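Local coordinates for protein 11S globulin (Wrightia tinctoria, PDB 5WXU) that probably serves as a hexameric seed storage reserve and binds the plant hormone auxin (indole-3-acetic acid), at residues B[99-113]-B[151-164]. Sequence-based numbering, arbitrary orientation.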
loop_
_atom_site.group_PDB
_atom_site.type_symbol
_atom_site.label_atom_id
_atom_site.label_comp_id
_atom_site.label_asym_id
_atom_site.label_seq_id
_atom_site.Cartn_x
_atom_site.Cartn_y
_atom_site.Cartn_z
ATOM N N ASN B 99 -7.104 19.976 -17.122
ATOM C CA ASN B 99 -6.924 18.520 -17.315
ATOM C C ASN B 99 -5.631 17.911 -16.789
ATOM O O ASN B 99 -5.405 16.694 -16.891
ATOM C CB ASN B 99 -7.076 18.163 -18.790
ATOM C CG ASN B 99 -6.028 18.768 -19.664
ATOM O OD1 ASN B 99 -5.783 19.966 -19.539
ATOM N ND2 ASN B 99 -5.456 18.005 -20.598
ATOM N N ALA B 100 -4.763 18.742 -16.252
ATOM C CA ALA B 100 -3.434 18.299 -15.804
ATOM C C ALA B 100 -3.263 18.885 -14.460
ATOM O O ALA B 100 -3.694 20.008 -14.197
ATOM C CB ALA B 100 -2.314 18.807 -16.710
ATOM N N PRO B 101 -2.603 18.163 -13.556
ATOM C CA PRO B 101 -2.153 18.701 -12.256
ATOM C C PRO B 101 -1.035 19.750 -12.449
ATOM O O PRO B 101 -0.463 19.859 -13.558
ATOM C CB PRO B 101 -1.676 17.484 -11.526
ATOM C CG PRO B 101 -1.150 16.597 -12.635
ATOM C CD PRO B 101 -2.019 16.831 -13.833
ATOM N N MET B 102 -0.803 20.535 -11.416
ATOM C CA MET B 102 0.139 21.644 -11.505
ATOM C C MET B 102 0.778 21.908 -10.186
ATOM O O MET B 102 0.190 21.620 -9.157
ATOM C CB MET B 102 -0.609 22.891 -11.978
ATOM C CG MET B 102 -1.596 23.371 -10.942
ATOM S SD MET B 102 -2.883 24.377 -11.673
ATOM C CE MET B 102 -4.220 24.102 -10.624
ATOM N N LEU B 103 1.980 22.474 -10.183
ATOM C CA LEU B 103 2.510 23.213 -9.104
ATOM C C LEU B 103 2.487 24.730 -9.468
ATOM O O LEU B 103 2.790 25.122 -10.645
ATOM C CB LEU B 103 3.910 22.798 -8.845
ATOM C CG LEU B 103 4.142 21.342 -8.480
ATOM C CD1 LEU B 103 5.525 21.220 -7.935
ATOM C CD2 LEU B 103 3.164 20.855 -7.427
ATOM N N ILE B 104 2.077 25.519 -8.501
ATOM C CA ILE B 104 2.071 27.010 -8.626
ATOM C C ILE B 104 3.131 27.570 -7.708
ATOM O O ILE B 104 3.121 27.285 -6.521
ATOM C CB ILE B 104 0.708 27.556 -8.249
ATOM C CG1 ILE B 104 -0.356 27.007 -9.176
ATOM C CG2 ILE B 104 0.703 29.112 -8.405
ATOM C CD1 ILE B 104 -1.776 27.309 -8.823
ATOM N N ILE B 105 4.088 28.336 -8.234
ATOM C CA ILE B 105 5.115 29.009 -7.435
ATOM C C ILE B 105 4.691 30.462 -7.286
ATOM O O ILE B 105 4.435 31.134 -8.272
ATOM C CB ILE B 105 6.467 28.940 -8.115
ATOM C CG1 ILE B 105 6.934 27.495 -8.157
ATOM C CG2 ILE B 105 7.490 29.793 -7.365
ATOM C CD1 ILE B 105 7.822 27.308 -9.329
ATOM N N VAL B 106 4.536 30.902 -6.069
ATOM C CA VAL B 106 4.228 32.311 -5.812
ATOM C C VAL B 106 5.543 33.056 -5.823
ATOM O O VAL B 106 6.298 33.072 -4.826
ATOM C CB VAL B 106 3.448 32.536 -4.526
ATOM C CG1 VAL B 106 3.074 34.048 -4.447
ATOM C CG2 VAL B 106 2.221 31.609 -4.489
ATOM N N VAL B 107 5.768 33.761 -6.937
ATOM C CA VAL B 107 7.049 34.431 -7.242
ATOM C C VAL B 107 7.149 35.775 -6.528
ATOM O O VAL B 107 8.228 36.178 -6.070
ATOM C CB VAL B 107 7.179 34.616 -8.778
ATOM C CG1 VAL B 107 8.384 35.476 -9.117
ATOM C CG2 VAL B 107 7.396 33.280 -9.451
ATOM N N GLN B 108 6.002 36.419 -6.366
ATOM C CA GLN B 108 5.882 37.707 -5.699
ATOM C C GLN B 108 4.459 37.922 -5.237
ATOM O O GLN B 108 3.538 37.521 -5.912
ATOM C CB GLN B 108 6.255 38.811 -6.685
ATOM C CG GLN B 108 5.932 40.234 -6.251
ATOM C CD GLN B 108 6.254 41.251 -7.360
ATOM O OE1 GLN B 108 7.411 41.337 -7.789
ATOM N NE2 GLN B 108 5.247 42.034 -7.809
ATOM N N GLY B 109 4.291 38.597 -4.112
ATOM C CA GLY B 109 3.021 39.057 -3.680
ATOM C C GLY B 109 2.411 38.161 -2.662
ATOM O O GLY B 109 3.081 37.253 -2.152
ATOM N N HIS B 110 1.197 38.442 -2.353
ATOM C CA HIS B 110 0.410 37.645 -1.397
ATOM C C HIS B 110 -1.057 37.819 -1.672
ATOM O O HIS B 110 -1.537 38.825 -2.235
ATOM C CB HIS B 110 0.772 37.918 0.073
ATOM C CG HIS B 110 0.291 39.220 0.589
ATOM N ND1 HIS B 110 1.050 40.374 0.540
ATOM C CD2 HIS B 110 -0.855 39.543 1.227
ATOM C CE1 HIS B 110 0.348 41.370 1.073
ATOM N NE2 HIS B 110 -0.804 40.890 1.511
ATOM N N GLY B 111 -1.814 36.766 -1.380
ATOM C CA GLY B 111 -3.216 36.811 -1.688
ATOM C C GLY B 111 -3.996 35.634 -1.159
ATOM O O GLY B 111 -3.583 35.041 -0.222
ATOM N N ILE B 112 -5.092 35.310 -1.813
ATOM C CA ILE B 112 -5.998 34.228 -1.335
ATOM C C ILE B 112 -6.151 33.257 -2.500
ATOM O O ILE B 112 -6.222 33.658 -3.716
ATOM C CB ILE B 112 -7.430 34.752 -1.074
ATOM C CG1 ILE B 112 -7.449 36.040 -0.216
ATOM C CG2 ILE B 112 -8.278 33.681 -0.469
ATOM C CD1 ILE B 112 -6.852 35.835 1.111
ATOM N N LEU B 113 -6.122 31.979 -2.196
ATOM C CA LEU B 113 -6.358 30.974 -3.246
ATOM C C LEU B 113 -7.478 30.122 -2.774
ATOM O O LEU B 113 -7.482 29.683 -1.637
ATOM C CB LEU B 113 -5.096 30.147 -3.480
ATOM C CG LEU B 113 -5.269 28.988 -4.445
ATOM C CD1 LEU B 113 -4.254 28.964 -5.558
ATOM C CD2 LEU B 113 -5.186 27.701 -3.695
ATOM N N VAL B 151 -10.352 28.761 2.430
ATOM C CA VAL B 151 -9.511 29.497 1.538
ATOM C C VAL B 151 -8.100 29.471 2.103
ATOM O O VAL B 151 -7.917 29.208 3.306
ATOM C CB VAL B 151 -10.113 30.890 1.227
ATOM C CG1 VAL B 151 -11.447 30.644 0.468
ATOM C CG2 VAL B 151 -10.322 31.761 2.471
ATOM N N HIS B 152 -7.141 29.653 1.218
ATOM C CA HIS B 152 -5.729 29.543 1.538
ATOM C C HIS B 152 -5.066 30.878 1.363
ATOM O O HIS B 152 -5.303 31.532 0.375
ATOM C CB HIS B 152 -5.103 28.523 0.697
ATOM C CG HIS B 152 -5.722 27.167 0.817
ATOM N ND1 HIS B 152 -5.246 26.206 1.671
ATOM C CD2 HIS B 152 -6.799 26.618 0.195
ATOM C CE1 HIS B 152 -5.996 25.112 1.559
ATOM N NE2 HIS B 152 -6.964 25.355 0.707
ATOM N N PHE B 153 -4.191 31.237 2.308
ATOM C CA PHE B 153 -3.547 32.523 2.249
ATOM C C PHE B 153 -2.171 32.244 1.722
ATOM O O PHE B 153 -1.336 31.617 2.387
ATOM C CB PHE B 153 -3.585 33.178 3.621
ATOM C CG PHE B 153 -4.971 33.372 4.103
ATOM C CD1 PHE B 153 -5.658 32.333 4.728
ATOM C CD2 PHE B 153 -5.647 34.529 3.817
ATOM C CE1 PHE B 153 -6.970 32.484 5.123
ATOM C CE2 PHE B 153 -6.967 34.693 4.213
ATOM C CZ PHE B 153 -7.626 33.678 4.860
ATOM N N ILE B 154 -1.914 32.728 0.531
ATOM C CA ILE B 154 -0.682 32.430 -0.194
ATOM C C ILE B 154 0.257 33.637 -0.180
ATOM O O ILE B 154 -0.175 34.809 -0.063
ATOM C CB ILE B 154 -0.931 31.897 -1.620
ATOM C CG1 ILE B 154 -1.619 32.968 -2.489
ATOM C CG2 ILE B 154 -1.685 30.572 -1.546
ATOM C CD1 ILE B 154 -1.696 32.692 -3.963
ATOM N N ARG B 155 1.544 33.344 -0.245
ATOM C CA ARG B 155 2.560 34.437 -0.220
ATOM C C ARG B 155 3.779 33.986 -0.917
ATOM O O ARG B 155 3.945 32.792 -1.163
ATOM C CB ARG B 155 2.876 34.843 1.240
ATOM C CG ARG B 155 3.611 33.775 2.057
ATOM C CD ARG B 155 3.698 34.140 3.542
ATOM N NE ARG B 155 4.134 32.940 4.304
ATOM C CZ ARG B 155 5.394 32.599 4.613
ATOM N NH1 ARG B 155 6.448 33.356 4.271
ATOM N NH2 ARG B 155 5.609 31.455 5.259
ATOM N N GLN B 156 4.660 34.948 -1.219
ATOM C CA GLN B 156 5.873 34.701 -1.915
ATOM C C GLN B 156 6.646 33.519 -1.275
ATOM O O GLN B 156 6.826 33.483 -0.027
ATOM C CB GLN B 156 6.778 35.972 -1.930
ATOM C CG GLN B 156 8.086 35.772 -2.696
ATOM C CD GLN B 156 9.005 37.023 -2.720
ATOM O OE1 GLN B 156 8.712 38.000 -2.085
ATOM N NE2 GLN B 156 10.166 36.898 -3.339
ATOM N N GLY B 157 7.063 32.586 -2.139
ATOM C CA GLY B 157 7.808 31.413 -1.717
ATOM C C GLY B 157 6.931 30.149 -1.615
ATOM O O GLY B 157 7.468 29.040 -1.527
ATOM N N ASP B 158 5.611 30.322 -1.576
ATOM C CA ASP B 158 4.681 29.192 -1.597
ATOM C C ASP B 158 4.749 28.408 -2.880
ATOM O O ASP B 158 4.839 28.948 -3.967
ATOM C CB ASP B 158 3.239 29.640 -1.320
ATOM C CG ASP B 158 2.964 29.961 0.112
ATOM O OD1 ASP B 158 3.768 29.724 0.965
ATOM O OD2 ASP B 158 1.849 30.438 0.447
ATOM N N VAL B 159 4.689 27.076 -2.746
ATOM C CA VAL B 159 4.537 26.220 -3.848
ATOM C C VAL B 159 3.255 25.517 -3.536
ATOM O O VAL B 159 3.116 24.889 -2.488
ATOM C CB VAL B 159 5.676 25.222 -3.993
ATOM C CG1 VAL B 159 5.407 24.310 -5.155
ATOM C CG2 VAL B 159 6.986 25.932 -4.235
ATOM N N ILE B 160 2.317 25.571 -4.473
ATOM C CA ILE B 160 0.959 25.067 -4.262
ATOM C C ILE B 160 0.737 23.926 -5.254
ATOM O O ILE B 160 1.079 24.045 -6.413
ATOM C CB ILE B 160 -0.097 26.165 -4.599
ATOM C CG1 ILE B 160 0.122 27.455 -3.796
ATOM C CG2 ILE B 160 -1.531 25.717 -4.413
ATOM C CD1 ILE B 160 -0.151 28.724 -4.597
ATOM N N ALA B 161 0.133 22.843 -4.810
ATOM C CA ALA B 161 -0.045 21.672 -5.598
ATOM C C ALA B 161 -1.476 21.399 -5.783
ATOM O O ALA B 161 -2.202 21.190 -4.772
ATOM C CB ALA B 161 0.619 20.456 -4.893
ATOM N N LEU B 162 -1.928 21.308 -7.032
ATOM C CA LEU B 162 -3.362 21.025 -7.291
ATOM C C LEU B 162 -3.589 19.920 -8.295
ATOM O O LEU B 162 -2.951 19.884 -9.341
ATOM C CB LEU B 162 -4.017 22.289 -7.848
ATOM C CG LEU B 162 -4.110 23.487 -6.880
ATOM C CD1 LEU B 162 -4.634 24.776 -7.487
ATOM C CD2 LEU B 162 -4.962 23.139 -5.701
ATOM N N PRO B 163 -4.536 19.007 -8.035
ATOM C CA PRO B 163 -4.876 17.998 -9.003
ATOM C C PRO B 163 -5.589 18.546 -10.227
ATOM O O PRO B 163 -6.288 19.608 -10.196
ATOM C CB PRO B 163 -5.819 17.052 -8.225
ATOM C CG PRO B 163 -5.545 17.380 -6.800
ATOM C CD PRO B 163 -5.252 18.805 -6.768
ATOM N N ALA B 164 -5.580 17.704 -11.251
ATOM C CA ALA B 164 -6.449 17.879 -12.409
ATOM C C ALA B 164 -7.893 17.832 -11.992
ATOM O O ALA B 164 -8.283 17.065 -11.092
ATOM C CB ALA B 164 -6.206 16.828 -13.500
HETATM O O HOH W 1 10.800 35.146 -6.206
HETATM O O HOH W 2 6.580 39.540 -2.535
#
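I160 CD1 packs against both V106 CG2 (3.7 Å) and I104 CG2 (3.9 Å), and L113 and I154 close in on the same apolar cluster from the neighbouring pair of strands. Next along this face, I104 CD1 meets L162 CD1, and the methyl end of M102 lies beside L162, with M102 CE only 3.2 Å from L162 CD1, tighter than usual van der Waals contact. Beneath the side chains, 102-108 and 158-162 run antiparallel (159°), and I104 and I160 exchange both backbone bonds, I104 N donating to I160 O at 2.7 Å. Both segments then swing round into a second antiparallel pair, 110-113 with 151-155, the register slipping by one residue at the bend. Two sheets, with the chain passing from one into the other through short loops or turns, form the frame of the cupin beta-barrel, here the N-terminal cupin domain, and the cluster probably faces its interior. At the bend itself, 155-158 forms a type II turn: G157 N bonds to V106 O, and D158 OD2, also salt-bridged to K296, accepts R155 N from above the carboxylate plane. Away from this core the bend is wetter and looser. The extended Q156 side chain, CG anti to its own N (chi1 -179°), runs past V107 O, and a water bridges Q156 OE1 (2.7 Å) to G109 N (2.9 Å), while the direct bond from Q156 N to G109 O is weak. R155 and H110 touch merely through their CB atoms, 3.9 Å apart, and the arginine chain extends into solvent.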